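Local coordinates for ProQ/FinO domain-containing protein (Neisseria meningitidis, PDB 3MW6), which belongs to the FinO family of RNA chaperones and probably works by binding RNA, at residues A[24-29]-A[64-69]; A[39-44]-A[72-77]; A[80-85]-A[116-121]; A[87-90]-A[96-99]. All blocks are in the same frame, centred on the assembly; numbering follows the deposited sequence. Where two conformers were deposited one is given.

Interaction 1 (A[24-29]-A[64-69]); sequences KKQTEM and AALIAR
Gln26 and Leu66 form the van der Waals part of this contact, an example of two helices meeting mainly through one leucine. CD1 of Leu66 comes down on the flank of the glutamine at about a right angle, 3.6 Å from Gln26 CD and 3.7 Å from Gln26 CB, and it is also close to CG and NE2, so one methyl lies against most of the length of the side chain. Gln26 can offer that length because its CG is anti to the backbone N (chi1 -174°) and the chain beyond stays extended. Both leucine methyls lie near Thr27 OG1, CD2 at 4.0 Å. In the modelled conformer of Arg69, Leu66 CD2 also lies over one face of the guanidinium. Thr27 and Leu66 are also the closest backbone pair, with CA atoms 6.1 Å apart.

The two segments belong to helices 23-37 and 64-76 of the mostly helical ProQ/FinO fold. Their axes pass 9.6 Å apart at a crossing angle of -59°, and the leucine points into the crossing near their N-terminal parts. Ile30, one helical turn on from Gln26, and Lys23 also touch Leu66.

Polar groups work differently here, since no hydrogen bond passes from one segment to the other. The buried amide of Gln26 is held at both ends: OE1 pairs with the backbone N of Asp63, just ahead of helix 64-76, and NE2 with the carbonyl O of Thr20. This fixes the rotation of the amide beneath the leucine methyl. Thr27 OG1, set beside its own backbone N (chi1 -57°), turns back to bond the carbonyl O of Lys23 in its own helix.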
loop_
_atom_site.group_PDB
_atom_site.type_symbol
_atom_site.label_atom_id
_atom_site.label_comp_id
_atom_site.label_asym_id
_atom_site.label_seq_id
_atom_site.Cartn_x
_atom_site.Cartn_y
_atom_site.Cartn_z
ATOM N N LYS A 24 -24.415 8.802 -3.632
ATOM C CA LYS A 24 -23.894 9.487 -2.457
ATOM C C LYS A 24 -24.403 8.821 -1.173
ATOM O O LYS A 24 -23.660 8.641 -0.207
ATOM C CB LYS A 24 -24.301 10.961 -2.475
ATOM C CG LYS A 24 -24.263 11.605 -1.102
ATOM C CD LYS A 24 -24.529 13.095 -1.167
ATOM C CE LYS A 24 -24.212 13.752 0.168
ATOM N NZ LYS A 24 -24.101 15.233 0.045
ATOM N N LYS A 25 -25.678 8.450 -1.169
ATOM C CA LYS A 25 -26.264 7.829 0.006
ATOM C C LYS A 25 -25.758 6.394 0.182
ATOM O O LYS A 25 -25.413 5.995 1.298
ATOM C CB LYS A 25 -27.790 7.895 -0.050
ATOM C CG LYS A 25 -28.491 7.269 1.157
ATOM C CD LYS A 25 -28.203 8.016 2.458
ATOM C CE LYS A 25 -28.922 7.342 3.632
ATOM N NZ LYS A 25 -28.884 8.139 4.897
ATOM N N GLN A 26 -25.675 5.628 -0.908
ATOM C CA GLN A 26 -25.097 4.283 -0.812
ATOM C C GLN A 26 -23.653 4.304 -0.280
ATOM O O GLN A 26 -23.244 3.420 0.478
ATOM C CB GLN A 26 -25.155 3.518 -2.141
ATOM C CG GLN A 26 -24.682 2.075 -1.954
ATOM C CD GLN A 26 -24.869 1.183 -3.170
ATOM O OE1 GLN A 26 -24.269 0.106 -3.245
ATOM N NE2 GLN A 26 -25.711 1.613 -4.126
ATOM N N THR A 27 -22.890 5.324 -0.675
ATOM C CA THR A 27 -21.495 5.474 -0.235
ATOM C C THR A 27 -21.342 5.759 1.268
ATOM O O THR A 27 -20.464 5.202 1.924
ATOM C CB THR A 27 -20.768 6.557 -1.040
ATOM O OG1 THR A 27 -20.831 6.220 -2.431
ATOM C CG2 THR A 27 -19.312 6.653 -0.611
ATOM N N GLU A 28 -22.192 6.619 1.816
ATOM C CA GLU A 28 -22.197 6.818 3.253
ATOM C C GLU A 28 -22.600 5.528 3.964
ATOM O O GLU A 28 -22.008 5.168 4.979
ATOM C CB GLU A 28 -23.143 7.947 3.643
ATOM C CG GLU A 28 -22.608 9.318 3.318
ATOM C CD GLU A 28 -23.708 10.348 3.195
ATOM O OE1 GLU A 28 -24.875 9.995 3.469
ATOM O OE2 GLU A 28 -23.409 11.503 2.817
HETATM N N MSE A 29 -23.600 4.829 3.436
HETATM C CA MSE A 29 -24.088 3.623 4.102
HETATM C C MSE A 29 -23.000 2.553 4.151
HETATM O O MSE A 29 -22.883 1.817 5.143
HETATM C CB MSE A 29 -25.341 3.060 3.411
HETATM C CG MSE A 29 -26.616 3.906 3.531
HETATM SE SE MSE A 29 -27.960 3.430 2.169
HETATM C CE MSE A 29 -28.588 1.740 2.954
ATOM N N ALA A 64 -20.482 -3.224 -6.029
ATOM C CA ALA A 64 -19.033 -3.452 -5.988
ATOM C C ALA A 64 -18.238 -2.189 -6.284
ATOM O O ALA A 64 -17.168 -1.979 -5.723
ATOM C CB ALA A 64 -18.625 -4.555 -6.960
ATOM N N ALA A 65 -18.750 -1.344 -7.169
ATOM C CA ALA A 65 -17.994 -0.159 -7.551
ATOM C C ALA A 65 -17.934 0.857 -6.421
ATOM O O ALA A 65 -16.921 1.518 -6.240
ATOM C CB ALA A 65 -18.556 0.481 -8.831
ATOM N N LEU A 66 -19.020 1.003 -5.672
ATOM C CA LEU A 66 -19.016 1.994 -4.608
ATOM C C LEU A 66 -18.242 1.452 -3.413
ATOM O O LEU A 66 -17.699 2.218 -2.619
ATOM C CB LEU A 66 -20.437 2.393 -4.219
ATOM C CG LEU A 66 -21.251 3.050 -5.335
ATOM C CD1 LEU A 66 -22.614 3.481 -4.825
ATOM C CD2 LEU A 66 -20.512 4.242 -5.929
ATOM N N ILE A 67 -18.181 0.129 -3.298
ATOM C CA ILE A 67 -17.339 -0.508 -2.290
ATOM C C ILE A 67 -15.855 -0.199 -2.561
ATOM O O ILE A 67 -15.105 0.187 -1.654
ATOM C CB ILE A 67 -17.605 -2.038 -2.193
ATOM C CG1 ILE A 67 -19.000 -2.295 -1.604
ATOM C CG2 ILE A 67 -16.594 -2.710 -1.289
ATOM C CD1 ILE A 67 -19.447 -3.753 -1.631
ATOM N N ALA A 68 -15.444 -0.340 -3.816
ATOM C CA ALA A 68 -14.069 -0.059 -4.194
ATOM C C ALA A 68 -13.732 1.401 -3.895
ATOM O O ALA A 68 -12.635 1.711 -3.462
ATOM C CB ALA A 68 -13.854 -0.374 -5.682
ATOM N N ARG A 69 -14.692 2.289 -4.130
ATOM C CA ARG A 69 -14.524 3.717 -3.888
ATOM C C ARG A 69 -14.301 4.004 -2.396
ATOM O O ARG A 69 -13.408 4.756 -2.020
ATOM C CB ARG A 69 -15.761 4.469 -4.405
ATOM C CG ARG A 69 -15.595 5.973 -4.516
ATOM C CD ARG A 69 -16.927 6.686 -4.775
ATOM N NE ARG A 69 -17.325 6.687 -6.182
ATOM C CZ ARG A 69 -18.352 7.384 -6.663
ATOM N NH1 ARG A 69 -19.078 8.142 -5.850
ATOM N NH2 ARG A 69 -18.656 7.326 -7.952
#

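Interaction 2 (A[39-44]-A[72-77]); sequences DVFKRF and ANHCRR
The imidazole of His74 is sandwiched between two phenylalanines. Over one face comes the edge of Phe41, with CD2 standing 3.7 Å above the middle of the imidazole in a T-shaped (edge-to-face) pair whose planes meet at 64°. On the other side Phe44 lies almost parallel in an offset stack, ring centroids 4.5 Å apart. Here His74 CE1 sits over the Phe44 face, shifted toward the rim, and approaches CE2 of Phe44 to 3.3 Å. Phe44 also uses its edge: its CZ points into the middle of the Arg77 guanidinium face, 3.5 Å from Arg77 CZ, with the two planes nearly perpendicular at 81°. A bend at chi3 turns the arginine broadside to the ring.

Having CG anti to the backbone N (chi1 171°), His74 reaches out from its helix into the gap between the phenylalanines. Both ring nitrogens of this buried side chain have partners, which limits its rotation. ND1 is hydrogen-bonded to the hydroxyl of Tyr35 in helix 23-37, while NE2 lies 2.9 Å from water 1, which in turn donates to Val40 O at 2.8 Å. Tyr80 of helix 78-86 adds a further ring against His74.

The backbone explains how Phe44 reaches its place. With positive phi it is the C-prime residue of a Schellman motif, its N bonded to Phe41 O and the next residue's N to Val40 O, so the end of helix 39-42 brings Phe41 and Phe44 to either side of the histidine. The result is an aromatic cluster near the centre of the chain, where helix 39-42 meets the C-terminal end of helix 64-76.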
loop_
_atom_site.group_PDB
_atom_site.type_symbol
_atom_site.label_atom_id
_atom_site.label_comp_id
_atom_site.label_asym_id
_atom_site.label_seq_id
_atom_site.Cartn_x
_atom_site.Cartn_y
_atom_site.Cartn_z
ATOM N N ASP A 39 -13.414 -4.363 12.743
ATOM C CA ASP A 39 -12.346 -3.762 13.527
ATOM C C ASP A 39 -11.086 -3.404 12.714
ATOM O O ASP A 39 -10.431 -2.410 13.015
ATOM C CB ASP A 39 -11.995 -4.637 14.733
ATOM C CG ASP A 39 -12.838 -4.304 15.953
ATOM O OD1 ASP A 39 -12.291 -3.700 16.905
ATOM O OD2 ASP A 39 -14.051 -4.624 15.954
ATOM N N VAL A 40 -10.730 -4.192 11.702
ATOM C CA VAL A 40 -9.542 -3.833 10.917
ATOM C C VAL A 40 -9.715 -2.463 10.264
ATOM O O VAL A 40 -8.756 -1.720 10.112
ATOM C CB VAL A 40 -9.165 -4.879 9.853
ATOM C CG1 VAL A 40 -8.775 -6.188 10.520
ATOM C CG2 VAL A 40 -10.303 -5.073 8.852
ATOM N N PHE A 41 -10.940 -2.115 9.896
ATOM C CA PHE A 41 -11.199 -0.776 9.378
ATOM C C PHE A 41 -11.288 0.272 10.474
ATOM O O PHE A 41 -10.690 1.329 10.368
ATOM C CB PHE A 41 -12.441 -0.769 8.499
ATOM C CG PHE A 41 -12.200 -1.375 7.147
ATOM C CD1 PHE A 41 -12.400 -2.731 6.929
ATOM C CD2 PHE A 41 -11.708 -0.600 6.110
ATOM C CE1 PHE A 41 -12.153 -3.295 5.681
ATOM C CE2 PHE A 41 -11.455 -1.163 4.854
ATOM C CZ PHE A 41 -11.682 -2.511 4.650
ATOM N N LYS A 42 -12.012 -0.026 11.542
ATOM C CA LYS A 42 -12.215 0.951 12.604
ATOM C C LYS A 42 -10.883 1.347 13.236
ATOM O O LYS A 42 -10.683 2.495 13.642
ATOM C CB LYS A 42 -13.187 0.381 13.658
ATOM C CG LYS A 42 -13.370 1.237 14.904
ATOM C CD LYS A 42 -14.143 0.476 16.015
ATOM C CE LYS A 42 -15.648 0.353 15.734
ATOM N NZ LYS A 42 -16.050 -0.968 15.152
ATOM N N ARG A 43 -9.960 0.393 13.303
ATOM C CA ARG A 43 -8.663 0.636 13.930
ATOM C C ARG A 43 -7.516 0.872 12.935
ATOM O O ARG A 43 -6.361 0.958 13.328
ATOM C CB ARG A 43 -8.326 -0.505 14.890
ATOM C CG ARG A 43 -9.158 -0.473 16.158
ATOM C CD ARG A 43 -9.835 -1.802 16.422
ATOM N NE ARG A 43 -8.894 -2.831 16.859
ATOM C CZ ARG A 43 -9.023 -3.537 17.975
ATOM N NH1 ARG A 43 -10.063 -3.327 18.773
ATOM N NH2 ARG A 43 -8.116 -4.456 18.289
ATOM N N PHE A 44 -7.842 0.989 11.648
ATOM C CA PHE A 44 -6.838 1.286 10.622
ATOM C C PHE A 44 -5.629 0.375 10.722
ATOM O O PHE A 44 -4.500 0.834 10.893
ATOM C CB PHE A 44 -6.399 2.765 10.690
ATOM C CG PHE A 44 -7.424 3.720 10.155
ATOM C CD1 PHE A 44 -8.486 4.129 10.942
ATOM C CD2 PHE A 44 -7.339 4.185 8.850
ATOM C CE1 PHE A 44 -9.452 4.995 10.443
ATOM C CE2 PHE A 44 -8.291 5.059 8.342
ATOM C CZ PHE A 44 -9.354 5.461 9.143
ATOM N N ALA A 72 -10.977 2.792 -1.418
ATOM C CA ALA A 72 -9.886 3.641 -1.912
ATOM C C ALA A 72 -9.786 4.939 -1.112
ATOM O O ALA A 72 -8.687 5.430 -0.854
ATOM C CB ALA A 72 -10.022 3.939 -3.438
ATOM N N ASN A 73 -10.933 5.492 -0.723
ATOM C CA ASN A 73 -10.972 6.607 0.225
ATOM C C ASN A 73 -10.259 6.266 1.531
ATOM O O ASN A 73 -9.530 7.080 2.103
ATOM C CB ASN A 73 -12.417 6.972 0.561
ATOM C CG ASN A 73 -13.022 7.949 -0.429
ATOM O OD1 ASN A 73 -12.420 8.974 -0.744
ATOM N ND2 ASN A 73 -14.230 7.650 -0.903
ATOM N N HIS A 74 -10.490 5.053 2.011
ATOM C CA HIS A 74 -9.934 4.649 3.289
ATOM C C HIS A 74 -8.413 4.555 3.197
ATOM O O HIS A 74 -7.706 5.044 4.060
ATOM C CB HIS A 74 -10.532 3.316 3.715
ATOM C CG HIS A 74 -9.867 2.717 4.907
ATOM N ND1 HIS A 74 -10.299 2.951 6.197
ATOM C CD2 HIS A 74 -8.808 1.881 5.009
ATOM C CE1 HIS A 74 -9.534 2.284 7.039
ATOM N NE2 HIS A 74 -8.625 1.623 6.344
ATOM N N CYS A 75 -7.905 3.952 2.134
ATOM C CA CYS A 75 -6.460 3.791 1.989
ATOM C C CYS A 75 -5.696 5.069 1.663
ATOM O O CYS A 75 -4.465 5.069 1.687
ATOM C CB CYS A 75 -6.146 2.690 0.969
ATOM S SG CYS A 75 -6.744 1.055 1.571
ATOM N N ARG A 76 -6.420 6.153 1.372
ATOM C CA ARG A 76 -5.801 7.444 1.058
ATOM C C ARG A 76 -5.626 8.283 2.312
ATOM O O ARG A 76 -4.845 9.237 2.328
ATOM C CB ARG A 76 -6.647 8.231 0.055
ATOM C CG ARG A 76 -6.212 8.069 -1.384
ATOM C CD ARG A 76 -6.908 9.064 -2.302
ATOM N NE ARG A 76 -7.874 8.410 -3.173
ATOM C CZ ARG A 76 -9.187 8.435 -2.974
ATOM N NH1 ARG A 76 -9.993 7.801 -3.810
ATOM N NH2 ARG A 76 -9.692 9.102 -1.940
ATOM N N ARG A 77 -6.366 7.935 3.361
ATOM C CA ARG A 77 -6.300 8.697 4.591
ATOM C C ARG A 77 -4.915 8.615 5.213
ATOM O O ARG A 77 -4.279 7.568 5.205
ATOM C CB ARG A 77 -7.385 8.238 5.570
ATOM C CG ARG A 77 -8.779 8.408 4.987
ATOM C CD ARG A 77 -9.866 7.918 5.904
ATOM N NE ARG A 77 -9.864 8.627 7.177
ATOM C CZ ARG A 77 -10.786 8.467 8.123
ATOM N NH1 ARG A 77 -11.800 7.621 7.931
ATOM N NH2 ARG A 77 -10.699 9.154 9.260
HETATM O O HOH W 1 -7.472 -0.371 8.033
#

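Interaction 3 (A[80-85]-A[116-121]); sequences YLKALA and QQALQQ
Ala118 is the first residue of 116-121 to meet helix 78-86, and it does so through Lys82, which illustrates how a lysine can pack by its carbons and bond by its nitrogen. The methyl of Ala118 points at the other helix and rests on the aliphatic chain of Lys82, 3.5 Å from its CD and 3.8 Å from its CE. These two residues are also the closest in backbone, with CA atoms 7.2 Å apart.

Leu119 comes next. The bond from its CA to CB runs beside the partner helix rather than at it, yet CD1 swings round to lie 3.2 Å from Lys82 CG and equally near Lys82 CD. That is shorter than carbons normally allow, and with chi1 at -104°, well off a staggered value, the exact placing of Leu119 CD1 is doubtful. The two side chains pass alongside each other in opposite directions.

Beyond Leu119 the partner of Lys82 lies just past the segment. The lysine leaves its helix with CG anti to the backbone N, then folds at its last two torsions (chi3 56°, chi4 72°), curling over the Ala118 methyl so that NZ can hydrogen-bond OE1 of Gln122, one turn further along helix 113-124.

The small contact buries 146 Å², and its centre lies about 16 Å from that of the chain, where helix 113-124 leans on one side of helix 78-86. Gln106 of the intervening helix 103-110 is hydrogen-bonded to Ala85 O. Tyr80 and Leu84 touch Arg90 of strand 89-91, and other faces of helix 78-86 meet the second subunit, where Leu81 and Leu84 pack on Ile108.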
loop_
_atom_site.group_PDB
_atom_site.type_symbol
_atom_site.label_atom_id
_atom_site.label_comp_id
_atom_site.label_asym_id
_atom_site.label_seq_id
_atom_site.Cartn_x
_atom_site.Cartn_y
_atom_site.Cartn_z
ATOM N N TYR A 80 -4.259 5.788 7.591
ATOM C CA TYR A 80 -3.888 4.523 6.960
ATOM C C TYR A 80 -2.415 4.496 6.527
ATOM O O TYR A 80 -1.675 3.543 6.815
ATOM C CB TYR A 80 -4.796 4.218 5.771
ATOM C CG TYR A 80 -4.582 2.817 5.267
ATOM C CD1 TYR A 80 -4.975 1.731 6.030
ATOM C CD2 TYR A 80 -3.961 2.574 4.043
ATOM C CE1 TYR A 80 -4.774 0.433 5.596
ATOM C CE2 TYR A 80 -3.755 1.258 3.598
ATOM C CZ TYR A 80 -4.166 0.196 4.390
ATOM O OH TYR A 80 -3.983 -1.111 3.979
ATOM N N LEU A 81 -1.977 5.543 5.846
ATOM C CA LEU A 81 -0.570 5.627 5.460
ATOM C C LEU A 81 0.329 5.526 6.690
ATOM O O LEU A 81 1.388 4.893 6.671
ATOM C CB LEU A 81 -0.300 6.944 4.727
ATOM C CG LEU A 81 -1.087 7.094 3.430
ATOM C CD1 LEU A 81 -0.846 8.454 2.780
ATOM C CD2 LEU A 81 -0.685 5.979 2.487
ATOM N N LYS A 82 -0.095 6.173 7.764
ATOM C CA LYS A 82 0.664 6.156 9.008
ATOM C C LYS A 82 0.735 4.714 9.550
ATOM O O LYS A 82 1.749 4.301 10.101
ATOM C CB LYS A 82 0.009 7.109 10.010
ATOM C CG LYS A 82 0.842 7.475 11.190
ATOM C CD LYS A 82 0.391 8.823 11.751
ATOM C CE LYS A 82 -1.092 8.837 12.108
ATOM N NZ LYS A 82 -1.408 8.031 13.331
ATOM N N ALA A 83 -0.324 3.945 9.329
ATOM C CA ALA A 83 -0.364 2.540 9.743
ATOM C C ALA A 83 0.612 1.752 8.888
ATOM O O ALA A 83 1.287 0.853 9.372
ATOM C CB ALA A 83 -1.790 1.958 9.591
ATOM N N LEU A 84 0.683 2.082 7.606
ATOM C CA LEU A 84 1.615 1.384 6.733
ATOM C C LEU A 84 3.044 1.734 7.131
ATOM O O LEU A 84 3.943 0.898 7.052
ATOM C CB LEU A 84 1.383 1.760 5.270
ATOM C CG LEU A 84 0.105 1.310 4.587
ATOM C CD1 LEU A 84 0.223 1.685 3.119
ATOM C CD2 LEU A 84 -0.103 -0.191 4.730
ATOM N N ALA A 85 3.263 2.972 7.560
ATOM C CA ALA A 85 4.594 3.375 8.033
ATOM C C ALA A 85 4.968 2.628 9.305
ATOM O O ALA A 85 6.156 2.394 9.590
ATOM C CB ALA A 85 4.620 4.858 8.311
ATOM N N GLN A 116 4.655 12.509 7.320
ATOM C CA GLN A 116 5.569 13.459 7.958
ATOM C C GLN A 116 4.791 14.448 8.819
ATOM O O GLN A 116 5.175 14.745 9.950
ATOM C CB GLN A 116 6.387 14.226 6.918
ATOM C CG GLN A 116 7.209 13.359 5.989
ATOM C CD GLN A 116 8.296 12.603 6.711
ATOM O OE1 GLN A 116 9.479 12.781 6.426
ATOM N NE2 GLN A 116 7.905 11.748 7.653
ATOM N N GLN A 117 3.701 14.961 8.264
ATOM C CA GLN A 117 2.754 15.762 9.022
ATOM C C GLN A 117 2.146 14.957 10.183
ATOM O O GLN A 117 2.336 15.306 11.345
ATOM C CB GLN A 117 1.644 16.286 8.105
ATOM C CG GLN A 117 0.794 17.355 8.751
ATOM C CD GLN A 117 -0.273 17.896 7.828
ATOM O OE1 GLN A 117 -0.780 17.189 6.960
ATOM N NE2 GLN A 117 -0.629 19.161 8.018
ATOM N N ALA A 118 1.432 13.877 9.861
ATOM C CA ALA A 118 0.705 13.079 10.865
ATOM C C ALA A 118 1.541 12.573 12.045
ATOM O O ALA A 118 1.057 12.539 13.175
ATOM C CB ALA A 118 -0.039 11.908 10.203
ATOM N N LEU A 119 2.779 12.158 11.783
ATOM C CA LEU A 119 3.677 11.702 12.846
ATOM C C LEU A 119 4.081 12.856 13.755
ATOM O O LEU A 119 4.236 12.671 14.966
ATOM C CB LEU A 119 4.923 11.026 12.267
ATOM C CG LEU A 119 4.966 9.495 12.341
ATOM C CD1 LEU A 119 3.616 8.903 12.031
ATOM C CD2 LEU A 119 6.021 8.924 11.404
ATOM N N GLN A 120 4.254 14.039 13.165
ATOM C CA GLN A 120 4.570 15.248 13.924
ATOM C C GLN A 120 3.402 15.706 14.808
ATOM O O GLN A 120 3.601 16.186 15.933
ATOM C CB GLN A 120 4.970 16.382 12.985
ATOM C CG GLN A 120 6.373 16.283 12.446
ATOM C CD GLN A 120 6.853 17.615 11.908
ATOM O OE1 GLN A 120 8.041 17.804 11.650
ATOM N NE2 GLN A 120 5.926 18.556 11.751
ATOM N N GLN A 121 2.186 15.571 14.282
ATOM C CA GLN A 121 0.984 15.904 15.035
ATOM C C GLN A 121 0.807 14.938 16.203
ATOM O O GLN A 121 0.644 15.360 17.343
ATOM C CB GLN A 121 -0.247 15.876 14.123
ATOM C CG GLN A 121 -0.250 16.968 13.055
ATOM C CD GLN A 121 -1.349 16.783 12.021
ATOM O OE1 GLN A 121 -1.803 15.668 11.771
ATOM N NE2 GLN A 121 -1.772 17.880 11.406
#

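Interaction 4 (A[87-90]-A[96-99]); sequences GGKR and RFKG
Arg90 is joined to the neighbouring strand by two backbone hydrogen bonds: its N donates to Gly99 O at 3.1 Å, and its O accepts from Lys98 N at 2.7 Å, both close to straight. The same carbonyl O takes a CA-H...O contact from Phe97, whose CA lies 3.5 Å away. Beside the backbone, Lys89 crosses Phe97 at about a right angle. Its CG stands 4.0 Å from the centroid of the Phe97 ring, a CH-pi contact over the face, and a bend at chi2 (-80°) carries CD on to Gly99 O, 3.4 Å away.

Strands 89-91 and 97-100 form an antiparallel beta hairpin, and the bonding shows how a bulge alters its pairing. Arg90 alone faces two residues, Lys98 and Gly99, which makes a beta bulge, with Gly99 at positive phi (84°).

Further out, Phe91 meets the Phe97 ring from the same hairpin. The extended Arg90 side chain leads away, its NE bonded to Glu100 O, NH1 to Leu47 O and NH2 in a salt bridge with Glu105. NH1 also forms a salt bridge with Glu104 of the second subunit.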
loop_
_atom_site.group_PDB
_atom_site.type_symbol
_atom_site.label_atom_id
_atom_site.label_comp_id
_atom_site.label_asym_id
_atom_site.label_seq_id
_atom_site.Cartn_x
_atom_site.Cartn_y
_atom_site.Cartn_z
ATOM N N GLY A 87 4.057 -0.406 9.923
ATOM C CA GLY A 87 4.502 -1.684 9.398
ATOM C C GLY A 87 3.942 -2.897 10.127
ATOM O O GLY A 87 2.890 -2.815 10.764
ATOM N N GLY A 88 4.660 -4.017 10.056
ATOM C CA GLY A 88 4.218 -5.268 10.672
ATOM C C GLY A 88 3.179 -5.977 9.821
ATOM O O GLY A 88 3.128 -5.763 8.612
ATOM N N LYS A 89 2.333 -6.791 10.452
ATOM C CA LYS A 89 1.424 -7.695 9.736
ATOM C C LYS A 89 0.236 -7.002 9.086
ATOM O O LYS A 89 -0.205 -5.942 9.524
ATOM C CB LYS A 89 0.882 -8.761 10.699
ATOM C CG LYS A 89 1.927 -9.731 11.222
ATOM C CD LYS A 89 2.183 -10.778 10.177
ATOM C CE LYS A 89 3.145 -11.829 10.671
ATOM N NZ LYS A 89 3.290 -12.895 9.645
ATOM N N ARG A 90 -0.291 -7.619 8.039
ATOM C CA ARG A 90 -1.578 -7.220 7.506
ATOM C C ARG A 90 -2.686 -8.127 8.041
ATOM O O ARG A 90 -2.432 -9.261 8.453
ATOM C CB ARG A 90 -1.553 -7.252 5.983
ATOM C CG ARG A 90 -0.596 -6.260 5.369
ATOM C CD ARG A 90 -0.599 -6.342 3.825
ATOM N NE ARG A 90 0.261 -5.296 3.297
ATOM C CZ ARG A 90 -0.178 -4.095 2.943
ATOM N NH1 ARG A 90 -1.465 -3.797 3.043
ATOM N NH2 ARG A 90 0.669 -3.191 2.500
ATOM N N ARG A 96 -7.454 -11.439 11.501
ATOM C CA ARG A 96 -6.377 -12.405 11.624
ATOM C C ARG A 96 -5.208 -12.032 10.725
ATOM O O ARG A 96 -5.394 -11.431 9.675
ATOM C CB ARG A 96 -6.881 -13.804 11.296
ATOM C CG ARG A 96 -7.971 -14.267 12.253
ATOM C CD ARG A 96 -7.965 -15.778 12.449
ATOM N NE ARG A 96 -8.863 -16.182 13.527
ATOM C CZ ARG A 96 -8.460 -16.691 14.690
ATOM N NH1 ARG A 96 -7.165 -16.872 14.925
ATOM N NH2 ARG A 96 -9.352 -17.034 15.614
ATOM N N PHE A 97 -4.003 -12.378 11.157
ATOM C CA PHE A 97 -2.818 -12.180 10.345
ATOM C C PHE A 97 -3.030 -12.718 8.938
ATOM O O PHE A 97 -3.527 -13.815 8.757
ATOM C CB PHE A 97 -1.609 -12.863 10.987
ATOM C CG PHE A 97 -1.151 -12.217 12.275
ATOM C CD1 PHE A 97 -1.519 -10.917 12.587
ATOM C CD2 PHE A 97 -0.354 -12.915 13.170
ATOM C CE1 PHE A 97 -1.106 -10.332 13.773
ATOM C CE2 PHE A 97 0.068 -12.328 14.363
ATOM C CZ PHE A 97 -0.305 -11.035 14.659
ATOM N N LYS A 98 -2.663 -11.929 7.939
ATOM C CA LYS A 98 -2.607 -12.418 6.564
ATOM C C LYS A 98 -1.659 -11.552 5.732
ATOM O O LYS A 98 -2.043 -10.502 5.211
ATOM C CB LYS A 98 -4.007 -12.486 5.945
ATOM C CG LYS A 98 -4.037 -13.082 4.553
ATOM C CD LYS A 98 -5.473 -13.289 4.103
ATOM C CE LYS A 98 -5.553 -13.720 2.648
ATOM N NZ LYS A 98 -6.978 -13.847 2.209
ATOM N N GLY A 99 -0.410 -11.997 5.628
ATOM C CA GLY A 99 0.618 -11.261 4.918
ATOM C C GLY A 99 1.249 -10.198 5.803
ATOM O O GLY A 99 1.043 -10.193 7.020
#

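From the N terminus, helix 23-37 opens the first loop, which interaction 1 closes on the start of helix 64-76. Before that closure, 39-44 has already opened interaction 2, completed at the end of the same helix, so the two contacts cross and helix 64-76 is held at both ends. The chain then turns into helix 78-86, whose Tyr80 touches interaction 2. Interaction 3 joins that helix to the C-terminal helix 113-124, and the short hairpin loop of interaction 4 is nested inside its span. Arg90 touches Tyr80 and Leu84, linking interactions 3 and 4. Interaction 1 lies on the opposite side of the chain's centre from both, leaving interaction 2 in the middle.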